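Local coordinates for protein fusarinine C esterase sidJ (Aspergillus fumigatus, PDB 6GUP) that hydrolyses the ester bonds of the siderophore fusarinine C, releasing fusarinine and iron, but does not cleave triacetylfusarinine C, at residues His17-Glu27 against Glu92-Tyr103. Numbering follows the deposited sequence.
Sequences HHYTETLVTFE and EIAQCLKYIKEY
Two groups grip the hydroxyl of Tyr99. His17 ND1 lies 2.8 Å from Tyr99 OH in a hydrogen bond that either could donate, and a water bonded to the same oxygen also accepts from His18 N, tying the tyrosine to the backbone. With CG anti to the carbonyl carbon, the His17 ring reaches two tyrosines one helical turn apart. Its ND1 meets Tyr99 at the ring edge, whereas CE1 points onto one face of Tyr103, 3.5 Å from Tyr103 CZ, in an edge-to-face pair with planes at 63°. The other nitrogen, His17 NE2, donates to Glu27 OE1 (3.0 Å), approaching from the anti side of the carboxylate and out of its plane, so both ring nitrogens are bonded and the ring's rotation is fixed. Tyr103 OH also makes a weak hydrogen bond to Glu27 OE1, its proton having another acceptor within reach; that hydroxyl bonds Lys107 as well, and Glu27 OE2 bonds Ser68.

In this alpha/beta-hydrolase fold the hairpin of strands 12-18 and 24-28 forms one margin of the central sheet within the chain, and helix 86-108 packs across it, the axes of 24-27 and 92-103 crossing at -49°. Gly10 of the second subunit packs against both His17 and Tyr103.

At the hairpin turn Tyr19 lays one ring face on the helix. Cys96 CB sits 3.7 Å from the ring centroid, only 6° off the normal, and Cys96 SG touches both Tyr19 CD2 and Thr25 CB, a sulfur-aromatic contact over the ring face. The Tyr19 hydroxyl bonds the backbone of Thr73, while Tyr19 CB abuts Tyr99 CB at 3.6 Å. Leu23 CD1 touches the carboxylate carbon Glu92 CD at 3.5 Å; that acid bonds Thr75. Thr20 OG1 accepts from Leu23 N (2.7 Å), an ST motif bracing the turn.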
loop_
_atom_site.group_PDB
_atom_site.type_symbol
_atom_site.label_atom_id
_atom_site.label_comp_id
_atom_site.label_asym_id
_atom_site.label_seq_id
_atom_site.Cartn_x
_atom_site.Cartn_y
_atom_site.Cartn_z
ATOM N N HIS A 17 11.699 2.599 -6.058
ATOM C CA HIS A 17 12.043 1.492 -6.951
ATOM C C HIS A 17 10.852 0.573 -7.170
ATOM O O HIS A 17 9.917 0.563 -6.378
ATOM C CB HIS A 17 13.172 0.658 -6.352
ATOM C CG HIS A 17 14.389 1.450 -5.994
ATOM N ND1 HIS A 17 15.469 1.572 -6.839
ATOM C CD2 HIS A 17 14.697 2.155 -4.881
ATOM C CE1 HIS A 17 16.391 2.321 -6.263
ATOM N NE2 HIS A 17 15.948 2.687 -5.073
ATOM N N HIS A 18 10.914 -0.200 -8.250
ATOM C CA HIS A 18 9.970 -1.283 -8.519
ATOM C C HIS A 18 10.748 -2.597 -8.530
ATOM O O HIS A 18 11.483 -2.870 -9.479
ATOM C CB HIS A 18 9.274 -1.064 -9.869
ATOM C CG HIS A 18 7.979 -0.322 -9.772
ATOM N ND1 HIS A 18 6.756 -0.944 -9.901
ATOM C CD2 HIS A 18 7.714 0.988 -9.560
ATOM C CE1 HIS A 18 5.795 -0.049 -9.771
ATOM N NE2 HIS A 18 6.348 1.132 -9.563
ATOM N N TYR A 19 10.601 -3.395 -7.469
ATOM C CA TYR A 19 11.236 -4.722 -7.406
ATOM C C TYR A 19 10.387 -5.813 -8.081
ATOM O O TYR A 19 10.919 -6.846 -8.493
ATOM C CB TYR A 19 11.653 -5.090 -5.968
ATOM C CG TYR A 19 10.549 -5.462 -4.999
ATOM C CD1 TYR A 19 10.120 -6.784 -4.878
ATOM C CD2 TYR A 19 9.971 -4.504 -4.162
ATOM C CE1 TYR A 19 9.123 -7.136 -3.980
ATOM C CE2 TYR A 19 8.975 -4.848 -3.257
ATOM C CZ TYR A 19 8.555 -6.165 -3.169
ATOM O OH TYR A 19 7.572 -6.512 -2.274
ATOM N N THR A 20 9.076 -5.584 -8.176
ATOM C CA THR A 20 8.214 -6.271 -9.150
ATOM C C THR A 20 7.463 -5.196 -9.937
ATOM O O THR A 20 7.640 -4.002 -9.683
ATOM C CB THR A 20 7.205 -7.244 -8.487
ATOM O OG1 THR A 20 6.142 -6.512 -7.862
ATOM C CG2 THR A 20 7.889 -8.135 -7.456
ATOM N N GLU A 21 6.626 -5.615 -10.884
ATOM C CA GLU A 21 5.778 -4.677 -11.631
ATOM C C GLU A 21 4.703 -4.044 -10.734
ATOM O O GLU A 21 4.312 -2.896 -10.953
ATOM C CB GLU A 21 5.121 -5.367 -12.836
ATOM C CG GLU A 21 6.088 -5.904 -13.889
ATOM C CD GLU A 21 6.795 -4.811 -14.674
ATOM O OE1 GLU A 21 6.376 -4.534 -15.818
ATOM O OE2 GLU A 21 7.769 -4.229 -14.150
ATOM N N THR A 22 4.249 -4.791 -9.725
ATOM C CA THR A 22 3.208 -4.349 -8.788
ATOM C C THR A 22 3.759 -3.728 -7.495
ATOM O O THR A 22 3.127 -2.833 -6.929
ATOM C CB THR A 22 2.293 -5.539 -8.408
ATOM O OG1 THR A 22 1.796 -6.161 -9.599
ATOM C CG2 THR A 22 1.107 -5.092 -7.547
ATOM N N LEU A 23 4.919 -4.198 -7.031
ATOM C CA LEU A 23 5.418 -3.875 -5.687
ATOM C C LEU A 23 6.637 -2.955 -5.722
ATOM O O LEU A 23 7.491 -3.077 -6.605
ATOM C CB LEU A 23 5.744 -5.167 -4.931
ATOM C CG LEU A 23 4.582 -6.165 -4.812
ATOM C CD1 LEU A 23 5.063 -7.524 -4.325
ATOM C CD2 LEU A 23 3.488 -5.625 -3.902
ATOM N N VAL A 24 6.710 -2.051 -4.742
ATOM C CA VAL A 24 7.750 -1.017 -4.685
ATOM C C VAL A 24 8.560 -1.066 -3.396
ATOM O O VAL A 24 8.096 -1.580 -2.373
ATOM C CB VAL A 24 7.173 0.417 -4.852
ATOM C CG1 VAL A 24 6.561 0.584 -6.233
ATOM C CG2 VAL A 24 6.155 0.766 -3.768
ATOM N N THR A 25 9.772 -0.524 -3.467
ATOM C CA THR A 25 10.600 -0.287 -2.288
ATOM C C THR A 25 11.180 1.129 -2.363
ATOM O O THR A 25 11.692 1.539 -3.410
ATOM C CB THR A 25 11.703 -1.365 -2.106
ATOM O OG1 THR A 25 12.481 -1.075 -0.939
ATOM C CG2 THR A 25 12.632 -1.460 -3.315
ATOM N N PHE A 26 11.058 1.872 -1.262
ATOM C CA PHE A 26 11.518 3.260 -1.186
ATOM C C PHE A 26 12.864 3.337 -0.468
ATOM O O PHE A 26 12.969 2.953 0.697
ATOM C CB PHE A 26 10.489 4.132 -0.461
ATOM C CG PHE A 26 10.964 5.536 -0.197
ATOM C CD1 PHE A 26 11.078 6.455 -1.236
ATOM C CD2 PHE A 26 11.309 5.938 1.090
ATOM C CE1 PHE A 26 11.522 7.748 -0.992
ATOM C CE2 PHE A 26 11.752 7.230 1.337
ATOM C CZ PHE A 26 11.857 8.136 0.295
ATOM N N GLU A 27 13.872 3.852 -1.170
ATOM C CA GLU A 27 15.217 4.031 -0.625
ATOM C C GLU A 27 15.358 5.452 -0.099
ATOM O O GLU A 27 15.147 6.402 -0.845
ATOM C CB GLU A 27 16.259 3.791 -1.719
ATOM C CG GLU A 27 17.708 3.844 -1.244
ATOM C CD GLU A 27 18.718 3.642 -2.361
ATOM O OE1 GLU A 27 18.345 3.716 -3.553
ATOM O OE2 GLU A 27 19.902 3.411 -2.042
ATOM N N GLU A 92 8.153 -12.217 -1.374
ATOM C CA GLU A 92 8.267 -10.841 -1.858
ATOM C C GLU A 92 9.452 -10.098 -1.239
ATOM O O GLU A 92 10.084 -9.283 -1.910
ATOM C CB GLU A 92 6.955 -10.090 -1.627
ATOM C CG GLU A 92 5.840 -10.613 -2.526
ATOM C CD GLU A 92 4.446 -10.186 -2.110
ATOM O OE1 GLU A 92 4.285 -9.493 -1.082
ATOM O OE2 GLU A 92 3.494 -10.553 -2.828
ATOM N N ILE A 93 9.753 -10.384 0.028
ATOM C CA ILE A 93 10.982 -9.891 0.666
ATOM C C ILE A 93 12.204 -10.419 -0.091
ATOM O O ILE A 93 13.117 -9.655 -0.407
ATOM C CB ILE A 93 11.049 -10.272 2.168
ATOM C CG1 ILE A 93 10.025 -9.449 2.960
ATOM C CG2 ILE A 93 12.446 -10.033 2.739
ATOM C CD1 ILE A 93 9.709 -9.992 4.339
ATOM N N ALA A 94 12.204 -11.718 -0.389
ATOM C CA ALA A 94 13.284 -12.351 -1.158
ATOM C C ALA A 94 13.469 -11.718 -2.540
ATOM O O ALA A 94 14.603 -11.515 -2.985
ATOM C CB ALA A 94 13.033 -13.846 -1.293
ATOM N N GLN A 95 12.355 -11.412 -3.208
ATOM C CA GLN A 95 12.380 -10.686 -4.489
ATOM C C GLN A 95 12.946 -9.272 -4.342
ATOM O O GLN A 95 13.719 -8.824 -5.190
ATOM C CB GLN A 95 10.982 -10.624 -5.116
ATOM C CG GLN A 95 10.544 -11.928 -5.762
ATOM C CD GLN A 95 9.116 -11.881 -6.277
ATOM O OE1 GLN A 95 8.193 -11.501 -5.554
ATOM N NE2 GLN A 95 8.925 -12.277 -7.530
ATOM N N CYS A 96 12.555 -8.582 -3.270
ATOM C CA CYS A 96 13.070 -7.241 -2.977
ATOM C C CYS A 96 14.569 -7.254 -2.672
ATOM O O CYS A 96 15.303 -6.375 -3.128
ATOM C CB CYS A 96 12.313 -6.612 -1.806
ATOM S SG CYS A 96 12.657 -4.852 -1.584
ATOM N N LEU A 97 15.013 -8.247 -1.901
ATOM C CA LEU A 97 16.436 -8.423 -1.592
ATOM C C LEU A 97 17.271 -8.707 -2.837
ATOM O O LEU A 97 18.373 -8.170 -2.973
ATOM C CB LEU A 97 16.640 -9.549 -0.576
ATOM C CG LEU A 97 16.123 -9.307 0.843
ATOM C CD1 LEU A 97 16.198 -10.590 1.649
ATOM C CD2 LEU A 97 16.914 -8.215 1.530
ATOM N N LYS A 98 16.751 -9.549 -3.731
ATOM C CA LYS A 98 17.407 -9.815 -5.017
ATOM C C LYS A 98 17.581 -8.535 -5.822
ATOM O O LYS A 98 18.656 -8.290 -6.375
ATOM C CB LYS A 98 16.624 -10.834 -5.853
ATOM C CG LYS A 98 17.291 -11.142 -7.190
ATOM C CD LYS A 98 16.462 -12.038 -8.085
ATOM C CE LYS A 98 17.208 -12.294 -9.386
ATOM N NZ LYS A 98 16.593 -13.378 -10.196
ATOM N N TYR A 99 16.517 -7.737 -5.895
ATOM C CA TYR A 99 16.552 -6.464 -6.612
ATOM C C TYR A 99 17.584 -5.501 -6.021
ATOM O O TYR A 99 18.385 -4.924 -6.757
ATOM C CB TYR A 99 15.173 -5.794 -6.624
ATOM C CG TYR A 99 15.230 -4.389 -7.172
ATOM C CD1 TYR A 99 15.257 -4.160 -8.547
ATOM C CD2 TYR A 99 15.304 -3.288 -6.317
ATOM C CE1 TYR A 99 15.331 -2.873 -9.056
ATOM C CE2 TYR A 99 15.383 -1.999 -6.817
ATOM C CZ TYR A 99 15.394 -1.794 -8.187
ATOM O OH TYR A 99 15.469 -0.517 -8.688
ATOM N N ILE A 100 17.542 -5.325 -4.700
ATOM C CA ILE A 100 18.476 -4.437 -3.990
ATOM C C ILE A 100 19.926 -4.858 -4.229
ATOM O O ILE A 100 20.797 -4.007 -4.428
ATOM C CB ILE A 100 18.180 -4.383 -2.466
ATOM C CG1 ILE A 100 16.879 -3.612 -2.212
ATOM C CG2 ILE A 100 19.319 -3.711 -1.697
ATOM C CD1 ILE A 100 16.320 -3.762 -0.812
ATOM N N LYS A 101 20.169 -6.167 -4.210
ATOM C CA LYS A 101 21.509 -6.717 -4.409
ATOM C C LYS A 101 22.052 -6.430 -5.810
ATOM O O LYS A 101 23.208 -6.024 -5.948
ATOM C CB LYS A 101 21.514 -8.221 -4.126
ATOM C CG LYS A 101 22.899 -8.837 -3.973
ATOM C CD LYS A 101 22.897 -9.954 -2.935
ATOM C CE LYS A 101 23.902 -11.053 -3.232
ATOM N NZ LYS A 101 23.704 -12.218 -2.321
ATOM N N GLU A 102 21.224 -6.631 -6.838
ATOM C CA GLU A 102 21.614 -6.291 -8.218
ATOM C C GLU A 102 21.709 -4.775 -8.416
ATOM O O GLU A 102 22.623 -4.299 -9.092
ATOM C CB GLU A 102 20.661 -6.924 -9.254
ATOM C CG GLU A 102 20.776 -6.412 -10.697
ATOM C CD GLU A 102 22.071 -6.797 -11.405
ATOM O OE1 GLU A 102 21.998 -7.166 -12.597
ATOM O OE2 GLU A 102 23.161 -6.728 -10.798
ATOM N N TYR A 103 20.760 -4.035 -7.842
ATOM C CA TYR A 103 20.756 -2.567 -7.910
ATOM C C TYR A 103 22.031 -1.955 -7.330
ATOM O O TYR A 103 22.646 -1.091 -7.959
ATOM C CB TYR A 103 19.530 -1.991 -7.185
ATOM C CG TYR A 103 19.637 -0.518 -6.846
ATOM C CD1 TYR A 103 19.663 0.450 -7.850
ATOM C CD2 TYR A 103 19.714 -0.091 -5.518
ATOM C CE1 TYR A 103 19.765 1.800 -7.542
ATOM C CE2 TYR A 103 19.813 1.256 -5.200
ATOM C CZ TYR A 103 19.840 2.199 -6.215
ATOM O OH TYR A 103 19.931 3.536 -5.905
HETATM O O HOH W 1 13.134 -0.145 -9.978
#